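Long-range contacts in GCN5-related N-acetyltransferase (PDB 4J3G), which probably transfers an acetyl group from acetyl-coenzyme A to an amino group of its substrate, as in other GNAT-family N-acetyltransferases: residues L25-T30 and V78-G83; A36-Y41 and V57-R62; F74-A79 and V86-Y91; L106-A111 and T122-L127. One frame throughout, in Å; residues are numbered along the deposited sequence.

In the fold
All four contacts belong to one GNAT fold, a mixed sheet with helices on both faces. Contacts 1 and 3 share the strand 76-81: contact 1 pairs it with the outermost strand 25-28, contact 3 with its hairpin partner 84-93. Both rest on backbone hydrogen bonds, but contact 1 carries a partly exposed salt bridge, whereas contact 3 is buried and adds a serine hydroxyl and a proline-tyrosine pair. Contact 4, near the centre of the chain, joins strand 103-110 to helix 119-133 through aliphatic side chains alone. Contact 2 lies farther out, between helices 34-47 and 59-72, and combines leucine packing with an arginine stacked on a tyrosine.

Contact 1. Residues L25-T30 and V78-G83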
loop_
_atom_site.group_PDB
_atom_site.type_symbol
_atom_site.label_atom_id
_atom_site.label_comp_id
_atom_site.label_asym_id
_atom_site.label_seq_id
_atom_site.Cartn_x
_atom_site.Cartn_y
_atom_site.Cartn_z
ATOM N N LEU A 25 5.930 -26.447 -16.678
ATOM C CA LEU A 25 6.141 -26.992 -15.329
ATOM C C LEU A 25 6.152 -25.822 -14.369
ATOM O O LEU A 25 6.951 -24.920 -14.539
ATOM C CB LEU A 25 7.498 -27.680 -15.262
ATOM C CG LEU A 25 8.137 -27.911 -13.887
ATOM C CD1 LEU A 25 7.360 -28.972 -13.129
ATOM C CD2 LEU A 25 9.609 -28.313 -14.041
ATOM N N ILE A 26 5.274 -25.838 -13.373
ATOM C CA ILE A 26 5.270 -24.823 -12.306
ATOM C C ILE A 26 5.896 -25.443 -11.067
ATOM O O ILE A 26 5.500 -26.532 -10.654
ATOM C CB ILE A 26 3.842 -24.353 -11.964
ATOM C CG1 ILE A 26 3.087 -23.978 -13.231
ATOM C CG2 ILE A 26 3.873 -23.186 -10.977
ATOM C CD1 ILE A 26 3.671 -22.798 -13.984
ATOM N N ARG A 27 6.883 -24.761 -10.485
ATOM C CA ARG A 27 7.560 -25.230 -9.283
ATOM C C ARG A 27 8.100 -24.050 -8.515
ATOM O O ARG A 27 8.087 -22.904 -9.006
ATOM C CB ARG A 27 8.740 -26.168 -9.657
ATOM C CG ARG A 27 9.823 -25.486 -10.479
ATOM C CD ARG A 27 11.049 -26.357 -10.740
ATOM N NE ARG A 27 11.968 -25.718 -11.691
ATOM C CZ ARG A 27 12.836 -24.742 -11.390
ATOM N NH1 ARG A 27 12.918 -24.248 -10.166
ATOM N NH2 ARG A 27 13.612 -24.234 -12.339
ATOM N N HIS A 28 8.584 -24.305 -7.310
ATOM C CA HIS A 28 9.153 -23.249 -6.503
ATOM C C HIS A 28 10.524 -22.855 -6.999
ATOM O O HIS A 28 11.285 -23.708 -7.453
ATOM C CB HIS A 28 9.261 -23.659 -5.054
ATOM C CG HIS A 28 7.939 -23.803 -4.380
ATOM N ND1 HIS A 28 7.380 -22.798 -3.626
ATOM C CD2 HIS A 28 7.048 -24.819 -4.376
ATOM C CE1 HIS A 28 6.202 -23.191 -3.175
ATOM N NE2 HIS A 28 5.973 -24.412 -3.620
ATOM N N ALA A 29 10.835 -21.561 -6.888
ATOM C CA ALA A 29 12.122 -21.025 -7.328
ATOM C C ALA A 29 13.242 -21.487 -6.414
ATOM O O ALA A 29 13.081 -21.546 -5.199
ATOM C CB ALA A 29 12.093 -19.494 -7.334
ATOM N N THR A 30 14.391 -21.741 -7.008
ATOM C CA THR A 30 15.604 -22.044 -6.243
ATOM C C THR A 30 16.636 -20.978 -6.539
ATOM O O THR A 30 16.452 -20.161 -7.437
ATOM C CB THR A 30 16.172 -23.430 -6.641
ATOM O OG1 THR A 30 16.566 -23.399 -8.024
ATOM C CG2 THR A 30 15.115 -24.500 -6.452
ATOM N N VAL A 78 8.069 -20.484 -10.271
ATOM C CA VAL A 78 8.558 -20.260 -11.621
ATOM C C VAL A 78 7.839 -21.158 -12.622
ATOM O O VAL A 78 7.382 -22.258 -12.279
ATOM C CB VAL A 78 10.085 -20.469 -11.739
ATOM C CG1 VAL A 78 10.828 -19.473 -10.877
ATOM C CG2 VAL A 78 10.485 -21.879 -11.348
ATOM N N ALA A 79 7.724 -20.670 -13.848
ATOM C CA ALA A 79 7.253 -21.483 -14.937
ATOM C C ALA A 79 8.449 -21.870 -15.802
ATOM O O ALA A 79 9.202 -21.004 -16.259
ATOM C CB ALA A 79 6.236 -20.726 -15.745
ATOM N N GLU A 80 8.563 -23.163 -16.068
ATOM C CA GLU A 80 9.633 -23.707 -16.888
ATOM C C GLU A 80 9.059 -24.358 -18.148
ATOM O O GLU A 80 8.087 -25.107 -18.066
ATOM C CB GLU A 80 10.420 -24.740 -16.080
ATOM C CG GLU A 80 11.723 -25.161 -16.747
ATOM C CD GLU A 80 12.377 -26.340 -16.061
ATOM O OE1 GLU A 80 12.636 -26.247 -14.834
ATOM O OE2 GLU A 80 12.644 -27.369 -16.757
ATOM N N ARG A 81 9.660 -24.045 -19.303
ATOM C CA ARG A 81 9.228 -24.562 -20.622
ATOM C C ARG A 81 10.469 -24.829 -21.474
ATOM O O ARG A 81 11.343 -23.960 -21.593
ATOM C CB ARG A 81 8.348 -23.522 -21.353
ATOM C CG ARG A 81 7.596 -24.067 -22.555
ATOM C CD ARG A 81 6.626 -23.068 -23.142
ATOM N NE ARG A 81 7.289 -21.874 -23.646
ATOM C CZ ARG A 81 6.664 -20.766 -24.017
ATOM N NH1 ARG A 81 5.346 -20.677 -23.937
ATOM N NH2 ARG A 81 7.357 -19.732 -24.469
ATOM N N GLU A 82 10.524 -26.017 -22.078
ATOM C CA GLU A 82 11.683 -26.455 -22.878
ATOM C C GLU A 82 13.003 -26.197 -22.139
ATOM O O GLU A 82 13.964 -25.660 -22.725
ATOM C CB GLU A 82 11.672 -25.765 -24.262
ATOM C CG GLU A 82 10.459 -26.155 -25.100
ATOM C CD GLU A 82 10.476 -25.569 -26.503
ATOM O OE1 GLU A 82 10.480 -24.324 -26.628
ATOM O OE2 GLU A 82 10.443 -26.357 -27.473
ATOM N N GLY A 83 13.021 -26.577 -20.852
ATOM C CA GLY A 83 14.154 -26.329 -19.942
ATOM C C GLY A 83 14.355 -24.910 -19.379
ATOM O O GLY A 83 15.160 -24.728 -18.473
#
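Leu25 starts the pairing with two backbone bonds to Glu80, its N giving to Glu80 O at 2.9 Å and its O taking Glu80 N at 2.8 Å. Their side chains run side by side in the same direction, and Leu25 CD2 lies 3.7 Å from Glu80 OE1, so a leucine methyl flanks the carboxylate. Ile26, in the non-hydrogen-bonded pair with Ala79, turns to the other face of the sheet. Its CD1 reaches Ala79 CB at 3.7 Å, and the small alanine suits this place because helix 119-133 packs on the same face, with Thr122, Leu123 and Glu126 against Ile26.

Arg27 returns to the face of Leu25 and forms the next hydrogen-bonded pair, Val78 N giving to Arg27 O at 2.7 Å. A chi1 of 62° tucks CG between the two backbone arms of Arg27, and with the chain extended to NE the guanidinium is carried over Val78, whose CG2 covers one of its faces 3.6 Å from NH1. Glu80 OE1 sits at the edge, in the guanidinium plane, accepting from NE at 3.3 Å; the bond from NH2 is weak. The carboxylate plane stands 71° from that of the guanidinium. NH1 turns to His28 O and to Asp33, the stronger partner. Farther on, Ala29 CB meets Val78 CG1 at 3.8 Å.

The arginine is thus shared between two acids and lies on a valine methyl, which limits how it can turn. Such pairing probably balances its charge on this partly exposed face, while the four backbone bonds hold the outermost strand 25-28 to the sheet.

Contact 2. Residues A36-Y41 and V57-R62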
loop_
_atom_site.group_PDB
_atom_site.type_symbol
_atom_site.label_atom_id
_atom_site.label_comp_id
_atom_site.label_asym_id
_atom_site.label_seq_id
_atom_site.Cartn_x
_atom_site.Cartn_y
_atom_site.Cartn_z
ATOM N N ALA A 36 17.698 -16.157 -14.206
ATOM C CA ALA A 36 16.445 -16.015 -14.978
ATOM C C ALA A 36 15.481 -14.978 -14.357
ATOM O O ALA A 36 14.925 -14.152 -15.074
ATOM C CB ALA A 36 15.757 -17.358 -15.151
ATOM N N LEU A 37 15.336 -15.006 -13.040
ATOM C CA LEU A 37 14.481 -14.072 -12.336
ATOM C C LEU A 37 14.994 -12.666 -12.593
ATOM O O LEU A 37 14.213 -11.764 -12.930
ATOM C CB LEU A 37 14.449 -14.340 -10.851
ATOM C CG LEU A 37 13.979 -15.710 -10.367
ATOM C CD1 LEU A 37 13.846 -15.709 -8.856
ATOM C CD2 LEU A 37 12.649 -16.124 -10.969
ATOM N N LEU A 38 16.315 -12.484 -12.474
ATOM C CA LEU A 38 16.893 -11.173 -12.707
ATOM C C LEU A 38 16.557 -10.648 -14.091
ATOM O O LEU A 38 16.225 -9.429 -14.261
ATOM C CB LEU A 38 18.408 -11.230 -12.513
ATOM C CG LEU A 38 19.203 -9.928 -12.802
ATOM C CD1 LEU A 38 18.809 -8.855 -11.805
ATOM C CD2 LEU A 38 20.695 -10.222 -12.761
ATOM N N ALA A 39 16.732 -11.508 -15.105
ATOM C CA ALA A 39 16.555 -11.108 -16.500
ATOM C C ALA A 39 15.111 -10.676 -16.748
ATOM O O ALA A 39 14.850 -9.668 -17.386
ATOM C CB ALA A 39 16.937 -12.249 -17.443
ATOM N N ILE A 40 14.183 -11.423 -16.174
ATOM C CA ILE A 40 12.755 -11.149 -16.358
ATOM C C ILE A 40 12.392 -9.865 -15.621
ATOM O O ILE A 40 11.735 -8.995 -16.157
ATOM C CB ILE A 40 11.912 -12.350 -15.880
ATOM C CG1 ILE A 40 12.178 -13.542 -16.808
ATOM C CG2 ILE A 40 10.399 -12.024 -15.835
ATOM C CD1 ILE A 40 11.810 -14.872 -16.171
ATOM N N TYR A 41 12.861 -9.740 -14.399
ATOM C CA TYR A 41 12.599 -8.542 -13.634
ATOM C C TYR A 41 13.173 -7.274 -14.295
ATOM O O TYR A 41 12.447 -6.292 -14.515
ATOM C CB TYR A 41 13.154 -8.685 -12.270
ATOM C CG TYR A 41 12.963 -7.457 -11.407
ATOM C CD1 TYR A 41 11.800 -7.258 -10.705
ATOM C CD2 TYR A 41 13.946 -6.484 -11.328
ATOM C CE1 TYR A 41 11.626 -6.118 -9.904
ATOM C CE2 TYR A 41 13.781 -5.350 -10.529
ATOM C CZ TYR A 41 12.615 -5.186 -9.819
ATOM O OH TYR A 41 12.424 -4.014 -9.102
ATOM N N VAL A 57 18.477 -3.674 -11.419
ATOM C CA VAL A 57 19.117 -4.298 -10.248
ATOM C C VAL A 57 20.094 -5.387 -10.678
ATOM O O VAL A 57 20.188 -5.750 -11.866
ATOM C CB VAL A 57 18.080 -4.852 -9.215
ATOM C CG1 VAL A 57 17.134 -3.758 -8.747
ATOM C CG2 VAL A 57 17.306 -6.031 -9.774
ATOM N N ASP A 58 20.834 -5.900 -9.698
ATOM C CA ASP A 58 21.848 -6.915 -9.924
ATOM C C ASP A 58 21.477 -8.220 -9.244
ATOM O O ASP A 58 20.452 -8.317 -8.539
ATOM C CB ASP A 58 23.236 -6.409 -9.497
ATOM C CG ASP A 58 23.320 -6.018 -8.029
ATOM O OD1 ASP A 58 22.466 -6.392 -7.208
ATOM O OD2 ASP A 58 24.308 -5.369 -7.661
ATOM N N LEU A 59 22.283 -9.245 -9.503
ATOM C CA LEU A 59 21.981 -10.570 -9.042
ATOM C C LEU A 59 21.819 -10.594 -7.514
ATOM O O LEU A 59 20.870 -11.231 -6.999
ATOM C CB LEU A 59 23.066 -11.544 -9.494
ATOM C CG LEU A 59 22.672 -13.012 -9.408
ATOM C CD1 LEU A 59 21.561 -13.373 -10.386
ATOM C CD2 LEU A 59 23.912 -13.867 -9.704
ATOM N N GLU A 60 22.680 -9.845 -6.813
ATOM C CA GLU A 60 22.672 -9.824 -5.348
ATOM C C GLU A 60 21.342 -9.291 -4.825
ATOM O O GLU A 60 20.842 -9.779 -3.832
ATOM C CB GLU A 60 23.854 -8.989 -4.800
ATOM C CG GLU A 60 23.906 -8.791 -3.273
ATOM C CD GLU A 60 23.863 -10.096 -2.443
ATOM O OE1 GLU A 60 24.401 -11.140 -2.884
ATOM O OE2 GLU A 60 23.286 -10.072 -1.320
ATOM N N ASN A 61 20.809 -8.257 -5.481
ATOM C CA ASN A 61 19.503 -7.696 -5.145
ATOM C C ASN A 61 18.408 -8.793 -5.144
ATOM O O ASN A 61 17.640 -8.926 -4.204
ATOM C CB ASN A 61 19.152 -6.583 -6.130
ATOM C CG ASN A 61 17.799 -5.979 -5.880
ATOM O OD1 ASN A 61 16.752 -6.555 -6.257
ATOM N ND2 ASN A 61 17.790 -4.769 -5.321
ATOM N N ARG A 62 18.381 -9.594 -6.191
ATOM C CA ARG A 62 17.369 -10.639 -6.313
ATOM C C ARG A 62 17.633 -11.781 -5.339
ATOM O O ARG A 62 16.711 -12.455 -4.914
ATOM C CB ARG A 62 17.319 -11.155 -7.742
ATOM C CG ARG A 62 16.914 -10.092 -8.758
ATOM C CD ARG A 62 15.472 -9.651 -8.543
ATOM N NE ARG A 62 15.342 -8.571 -7.565
ATOM C CZ ARG A 62 14.196 -8.158 -7.062
ATOM N NH1 ARG A 62 14.173 -7.160 -6.202
ATOM N NH2 ARG A 62 13.070 -8.740 -7.420
#
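Two helices on one side of the GNAT sheet meet here, helix 34-47 receiving the N-terminal end of helix 59-72 and the residues leading into it. Leu38 and Tyr41, three positions apart and therefore on the same side of their helix, do most of the touching.

A chi1 of 177° swings the isobutyl group of Leu38 toward the start of the second helix, where its two methyls part. CD1 rests 3.4 Å from Val57 O and also touches Val57 CG2 and the aliphatic CG of Arg62, while CD2 meets Leu59 CD1 at 4.0 Å. A branched leucine fits because each methyl meets a different part of the turn. That turn is capped by Asp58, whose OD1 accepts from Asn61 N at 3.0 Å.

Val57 CG2 lies 3.7 Å from Tyr41 CE2. The guanidinium of Arg62 comes over a face of the Tyr41 ring, the planes 20° apart and the centres 4.2 Å, a flat stack and cation-pi pair. Bends at chi2 and chi3 fold the arginine back to reach it. Asn61 OD1 lies in the guanidinium plane and takes two donors of Arg62 side-on, NE at 2.8 Å and NH1 at 2.6 Å, which fixes the rotation of the group. Trp65 makes a second cation-pi contact with the arginine, and Tyr41 OH bonds to Asn53.

No hydrogen bond crosses between the segments, and a sulfate, probably from the crystallisation liquor, lies about 5 Å from the Arg62 side chain. Pi faces and a carbonyl oxygen would probably stabilise the charge of this buried arginine.

Contact 3. Residues F74-A79 and V86-Y91; sequences FPVLVA and VGYASY
Pro75 lies over a face of the Tyr91 ring, its CD 3.9 Å from the ring centroid in a CH-pi contact and its CG 3.4 Å from Tyr91 CE2. The rigid, flat-sided proline suits an aromatic face. On the neighbouring Phe74 the ring is oblique to Tyr91, planes at 63°, and CD1 approaches Tyr91 CE1 at 3.6 Å.

Ser90 turns the other way: with OG anti to the backbone N (chi1 -166°), its hydroxyl gives a short bond of 2.6 Å to Pro75 O, coming in tilted from the carbonyl plane. The same OG is also bonded to Arg69 of helix 59-72, and Val76 CG2 touches it at 3.5 Å. Tyr88, in the non-hydrogen-bonded pair with Val78, sends its ring off to Leu37, Ile40 and Tyr41 of helix 34-47, while its CB stays 4.0 Å from Val78 CG1.

On the face toward helix 119-133 Ala79 is paired with Gly87, which has no side chain, and the larger Leu77, packed on Glu126 and Leu127, with the small Ala89. Backbone bonds hold them, among them Ala89 N to Leu77 O at 2.8 Å and Ala79 N to Gly87 O at 2.9 Å. These antiparallel strands, 76-81 and 84-93, form a beta hairpin inside the sheet of the GNAT fold.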
loop_
_atom_site.group_PDB
_atom_site.type_symbol
_atom_site.label_atom_id
_atom_site.label_comp_id
_atom_site.label_asym_id
_atom_site.label_seq_id
_atom_site.Cartn_x
_atom_site.Cartn_y
_atom_site.Cartn_z
ATOM N N PHE A 74 6.595 -16.671 2.147
ATOM C CA PHE A 74 5.893 -16.280 0.946
ATOM C C PHE A 74 6.451 -17.040 -0.256
ATOM O O PHE A 74 7.664 -17.025 -0.488
ATOM C CB PHE A 74 6.021 -14.770 0.746
ATOM C CG PHE A 74 5.435 -13.952 1.873
ATOM C CD1 PHE A 74 4.153 -14.223 2.354
ATOM C CD2 PHE A 74 6.162 -12.951 2.462
ATOM C CE1 PHE A 74 3.599 -13.470 3.410
ATOM C CE2 PHE A 74 5.634 -12.183 3.493
ATOM C CZ PHE A 74 4.351 -12.424 3.962
ATOM N N PRO A 75 5.575 -17.713 -1.010
ATOM C CA PRO A 75 5.982 -18.525 -2.167
ATOM C C PRO A 75 6.550 -17.697 -3.309
ATOM O O PRO A 75 6.117 -16.541 -3.530
ATOM C CB PRO A 75 4.678 -19.126 -2.663
ATOM C CG PRO A 75 3.618 -18.301 -2.096
ATOM C CD PRO A 75 4.117 -17.735 -0.817
ATOM N N VAL A 76 7.556 -18.250 -3.956
ATOM C CA VAL A 76 7.966 -17.792 -5.276
ATOM C C VAL A 76 7.893 -18.968 -6.256
ATOM O O VAL A 76 8.605 -19.933 -6.110
ATOM C CB VAL A 76 9.385 -17.193 -5.308
ATOM C CG1 VAL A 76 9.636 -16.658 -6.701
ATOM C CG2 VAL A 76 9.570 -16.086 -4.268
ATOM N N LEU A 77 7.032 -18.844 -7.265
ATOM C CA LEU A 77 6.834 -19.866 -8.266
ATOM C C LEU A 77 7.531 -19.477 -9.571
ATOM O O LEU A 77 7.529 -18.273 -9.985
ATOM C CB LEU A 77 5.349 -20.072 -8.548
ATOM C CG LEU A 77 4.530 -20.402 -7.308
ATOM C CD1 LEU A 77 3.080 -20.615 -7.703
ATOM C CD2 LEU A 77 5.105 -21.603 -6.569
ATOM N N VAL A 78 8.069 -20.484 -10.271
ATOM C CA VAL A 78 8.558 -20.260 -11.621
ATOM C C VAL A 78 7.839 -21.158 -12.622
ATOM O O VAL A 78 7.382 -22.258 -12.279
ATOM C CB VAL A 78 10.085 -20.469 -11.739
ATOM C CG1 VAL A 78 10.828 -19.473 -10.877
ATOM C CG2 VAL A 78 10.485 -21.879 -11.348
ATOM N N ALA A 79 7.724 -20.670 -13.848
ATOM C CA ALA A 79 7.253 -21.483 -14.937
ATOM C C ALA A 79 8.449 -21.870 -15.802
ATOM O O ALA A 79 9.202 -21.004 -16.259
ATOM C CB ALA A 79 6.236 -20.726 -15.745
ATOM N N VAL A 86 10.405 -19.157 -18.027
ATOM C CA VAL A 86 9.697 -18.222 -18.928
ATOM C C VAL A 86 8.778 -17.281 -18.176
ATOM O O VAL A 86 8.211 -16.334 -18.771
ATOM C CB VAL A 86 8.929 -18.939 -20.068
ATOM C CG1 VAL A 86 9.912 -19.491 -21.096
ATOM C CG2 VAL A 86 8.043 -20.075 -19.547
ATOM N N GLY A 87 8.700 -17.466 -16.864
ATOM C CA GLY A 87 7.998 -16.492 -16.008
ATOM C C GLY A 87 8.122 -16.824 -14.545
ATOM O O GLY A 87 8.479 -17.927 -14.188
ATOM N N TYR A 88 7.749 -15.879 -13.673
ATOM C CA TYR A 88 7.642 -16.196 -12.261
ATOM C C TYR A 88 6.514 -15.403 -11.582
ATOM O O TYR A 88 6.016 -14.401 -12.104
ATOM C CB TYR A 88 8.974 -15.969 -11.524
ATOM C CG TYR A 88 9.387 -14.512 -11.302
ATOM C CD1 TYR A 88 10.111 -13.806 -12.264
ATOM C CD2 TYR A 88 9.118 -13.863 -10.085
ATOM C CE1 TYR A 88 10.529 -12.488 -12.027
ATOM C CE2 TYR A 88 9.521 -12.543 -9.849
ATOM C CZ TYR A 88 10.243 -11.870 -10.823
ATOM O OH TYR A 88 10.676 -10.568 -10.599
ATOM N N ALA A 89 6.145 -15.853 -10.390
ATOM C CA ALA A 89 5.073 -15.178 -9.623
ATOM C C ALA A 89 5.331 -15.252 -8.145
ATOM O O ALA A 89 5.903 -16.238 -7.621
ATOM C CB ALA A 89 3.688 -15.790 -9.919
ATOM N N SER A 90 4.880 -14.224 -7.441
ATOM C CA SER A 90 4.989 -14.251 -6.014
ATOM C C SER A 90 3.923 -13.380 -5.380
ATOM O O SER A 90 3.148 -12.711 -6.055
ATOM C CB SER A 90 6.397 -13.803 -5.587
ATOM O OG SER A 90 6.627 -14.121 -4.219
ATOM N N TYR A 91 3.854 -13.448 -4.058
ATOM C CA TYR A 91 3.061 -12.479 -3.295
ATOM C C TYR A 91 3.763 -12.138 -2.020
ATOM O O TYR A 91 4.637 -12.890 -1.546
ATOM C CB TYR A 91 1.645 -12.941 -3.047
ATOM C CG TYR A 91 1.464 -14.100 -2.152
ATOM C CD1 TYR A 91 1.623 -13.982 -0.751
ATOM C CD2 TYR A 91 1.037 -15.317 -2.653
ATOM C CE1 TYR A 91 1.441 -15.076 0.073
ATOM C CE2 TYR A 91 0.827 -16.395 -1.817
ATOM C CZ TYR A 91 1.024 -16.272 -0.471
ATOM O OH TYR A 91 0.836 -17.389 0.342
#

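Contact 4. Residues L106-A111 and T122-L127; sequences LSVYVA and TLLAEL
Leu106 and Leu124 make the tight end of this contact, their CD1 methyls only 3.4 Å apart, closer than usual for two carbons. The side chains cross at about a right angle. With chi1 at 84°, Leu106 holds CG flanked by its own N and C, and this turns CD1 toward the helix, where Leu127 CD2 also lies 3.9 Å away. Leu127 slides past Leu106 in the opposite direction, its CD2 equally 3.9 Å from Leu106 CB. Three leucines suit the spot: each is flexible enough to fit its branches among the others, and all three are buried. Leu127 also packs on Ala89 and Tyr91 of strand 84-93.

Toward the other end the grip slackens. Val108 CG1 meets Leu123 CD1 at 4.1 Å, the two side chains crossing at a slant, and Val108 CG2 stands 4.4 Å from Leu124 CD1. A valine, broad close to the backbone, suits a strand position facing the helix. Leu123 extends instead to Ala79 and Ile26. Ser107 and Tyr109 direct their side chains away from the helix; Tyr109 meets the ring of Tyr88, and a sulfate, probably from the crystallisation liquor, lies about 6 Å from the side chain of Ser107.

The axes of strand 106-110 and helix 122-127 come within 9.0 Å, their N-to-C directions 150° apart, so the helix runs roughly antiparallel to the strand on one face of the sheet. With strand 138-144 they form a beta-alpha-beta unit; in GNAT enzymes the turn between this strand and helix typically cradles the pyrophosphate of acetyl-coenzyme A, and probably does so here.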
loop_
_atom_site.group_PDB
_atom_site.type_symbol
_atom_site.label_atom_id
_atom_site.label_comp_id
_atom_site.label_asym_id
_atom_site.label_seq_id
_atom_site.Cartn_x
_atom_site.Cartn_y
_atom_site.Cartn_z
ATOM N N LEU A 106 -0.118 -9.715 -4.998
ATOM C CA LEU A 106 0.570 -10.669 -5.842
ATOM C C LEU A 106 1.101 -10.017 -7.102
ATOM O O LEU A 106 0.577 -8.981 -7.548
ATOM C CB LEU A 106 -0.305 -11.927 -6.101
ATOM C CG LEU A 106 -1.369 -12.031 -7.188
ATOM C CD1 LEU A 106 -2.058 -13.386 -7.054
ATOM C CD2 LEU A 106 -2.391 -10.936 -7.159
ATOM N N SER A 107 2.153 -10.624 -7.668
ATOM C CA SER A 107 2.759 -10.187 -8.919
ATOM C C SER A 107 3.090 -11.378 -9.784
ATOM O O SER A 107 3.464 -12.437 -9.286
ATOM C CB SER A 107 4.049 -9.441 -8.647
ATOM O OG SER A 107 3.811 -8.253 -7.924
ATOM N N VAL A 108 2.922 -11.197 -11.091
ATOM C CA VAL A 108 3.192 -12.211 -12.077
ATOM C C VAL A 108 3.987 -11.563 -13.189
ATOM O O VAL A 108 3.527 -10.592 -13.787
ATOM C CB VAL A 108 1.897 -12.751 -12.715
ATOM C CG1 VAL A 108 2.212 -13.760 -13.810
ATOM C CG2 VAL A 108 0.988 -13.357 -11.678
ATOM N N TYR A 109 5.157 -12.115 -13.492
ATOM C CA TYR A 109 5.989 -11.617 -14.594
ATOM C C TYR A 109 6.225 -12.686 -15.620
ATOM O O TYR A 109 6.617 -13.811 -15.279
ATOM C CB TYR A 109 7.340 -11.221 -14.060
ATOM C CG TYR A 109 7.249 -10.216 -12.996
ATOM C CD1 TYR A 109 7.172 -8.904 -13.293
ATOM C CD2 TYR A 109 7.214 -10.593 -11.685
ATOM C CE1 TYR A 109 7.051 -7.945 -12.283
ATOM C CE2 TYR A 109 7.157 -9.658 -10.669
ATOM C CZ TYR A 109 7.059 -8.339 -10.971
ATOM O OH TYR A 109 6.954 -7.419 -9.935
ATOM N N VAL A 110 6.070 -12.320 -16.882
ATOM C CA VAL A 110 6.314 -13.276 -17.972
ATOM C C VAL A 110 7.404 -12.716 -18.839
ATOM O O VAL A 110 7.437 -11.510 -19.073
ATOM C CB VAL A 110 5.036 -13.498 -18.813
ATOM C CG1 VAL A 110 5.295 -14.529 -19.927
ATOM C CG2 VAL A 110 3.888 -13.928 -17.911
ATOM N N ALA A 111 8.309 -13.584 -19.290
ATOM C CA ALA A 111 9.340 -13.191 -20.273
ATOM C C ALA A 111 8.790 -12.380 -21.480
ATOM O O ALA A 111 7.714 -12.685 -22.054
ATOM C CB ALA A 111 10.121 -14.423 -20.733
ATOM N N THR A 122 -1.479 -19.410 -16.008
ATOM C CA THR A 122 -1.099 -20.661 -15.319
ATOM C C THR A 122 -0.371 -20.373 -13.969
ATOM O O THR A 122 -0.589 -21.043 -12.948
ATOM C CB THR A 122 -0.143 -21.502 -16.200
ATOM O OG1 THR A 122 -0.775 -21.810 -17.468
ATOM C CG2 THR A 122 0.243 -22.804 -15.523
ATOM N N LEU A 123 0.558 -19.425 -14.003
ATOM C CA LEU A 123 1.191 -18.970 -12.792
ATOM C C LEU A 123 0.192 -18.426 -11.754
ATOM O O LEU A 123 0.309 -18.749 -10.562
ATOM C CB LEU A 123 2.226 -17.907 -13.100
ATOM C CG LEU A 123 3.530 -18.439 -13.671
ATOM C CD1 LEU A 123 4.303 -17.297 -14.301
ATOM C CD2 LEU A 123 4.337 -19.152 -12.600
ATOM N N LEU A 124 -0.737 -17.564 -12.188
ATOM C CA LEU A 124 -1.710 -16.968 -11.276
ATOM C C LEU A 124 -2.524 -18.071 -10.638
ATOM O O LEU A 124 -2.728 -18.107 -9.400
ATOM C CB LEU A 124 -2.638 -16.010 -12.046
ATOM C CG LEU A 124 -3.667 -15.251 -11.241
ATOM C CD1 LEU A 124 -2.999 -14.520 -10.093
ATOM C CD2 LEU A 124 -4.452 -14.275 -12.131
ATOM N N ALA A 125 -2.980 -19.015 -11.474
ATOM C CA ALA A 125 -3.800 -20.076 -10.946
ATOM C C ALA A 125 -3.080 -20.855 -9.857
ATOM O O ALA A 125 -3.686 -21.208 -8.852
ATOM C CB ALA A 125 -4.284 -21.009 -12.048
ATOM N N GLU A 126 -1.807 -21.154 -10.052
ATOM C CA GLU A 126 -1.072 -21.948 -9.058
ATOM C C GLU A 126 -0.751 -21.130 -7.806
ATOM O O GLU A 126 -0.829 -21.626 -6.674
ATOM C CB GLU A 126 0.211 -22.520 -9.656
ATOM C CG GLU A 126 0.950 -23.469 -8.699
ATOM C CD GLU A 126 0.063 -24.539 -8.045
ATOM O OE1 GLU A 126 -0.809 -25.166 -8.743
ATOM O OE2 GLU A 126 0.271 -24.779 -6.834
ATOM N N LEU A 127 -0.425 -19.855 -7.996
ATOM C CA LEU A 127 -0.180 -18.995 -6.848
ATOM C C LEU A 127 -1.416 -18.876 -5.949
ATOM O O LEU A 127 -1.295 -18.847 -4.722
ATOM C CB LEU A 127 0.227 -17.597 -7.305
ATOM C CG LEU A 127 0.960 -16.739 -6.257
ATOM C CD1 LEU A 127 2.242 -17.414 -5.803
ATOM C CD2 LEU A 127 1.299 -15.369 -6.835
#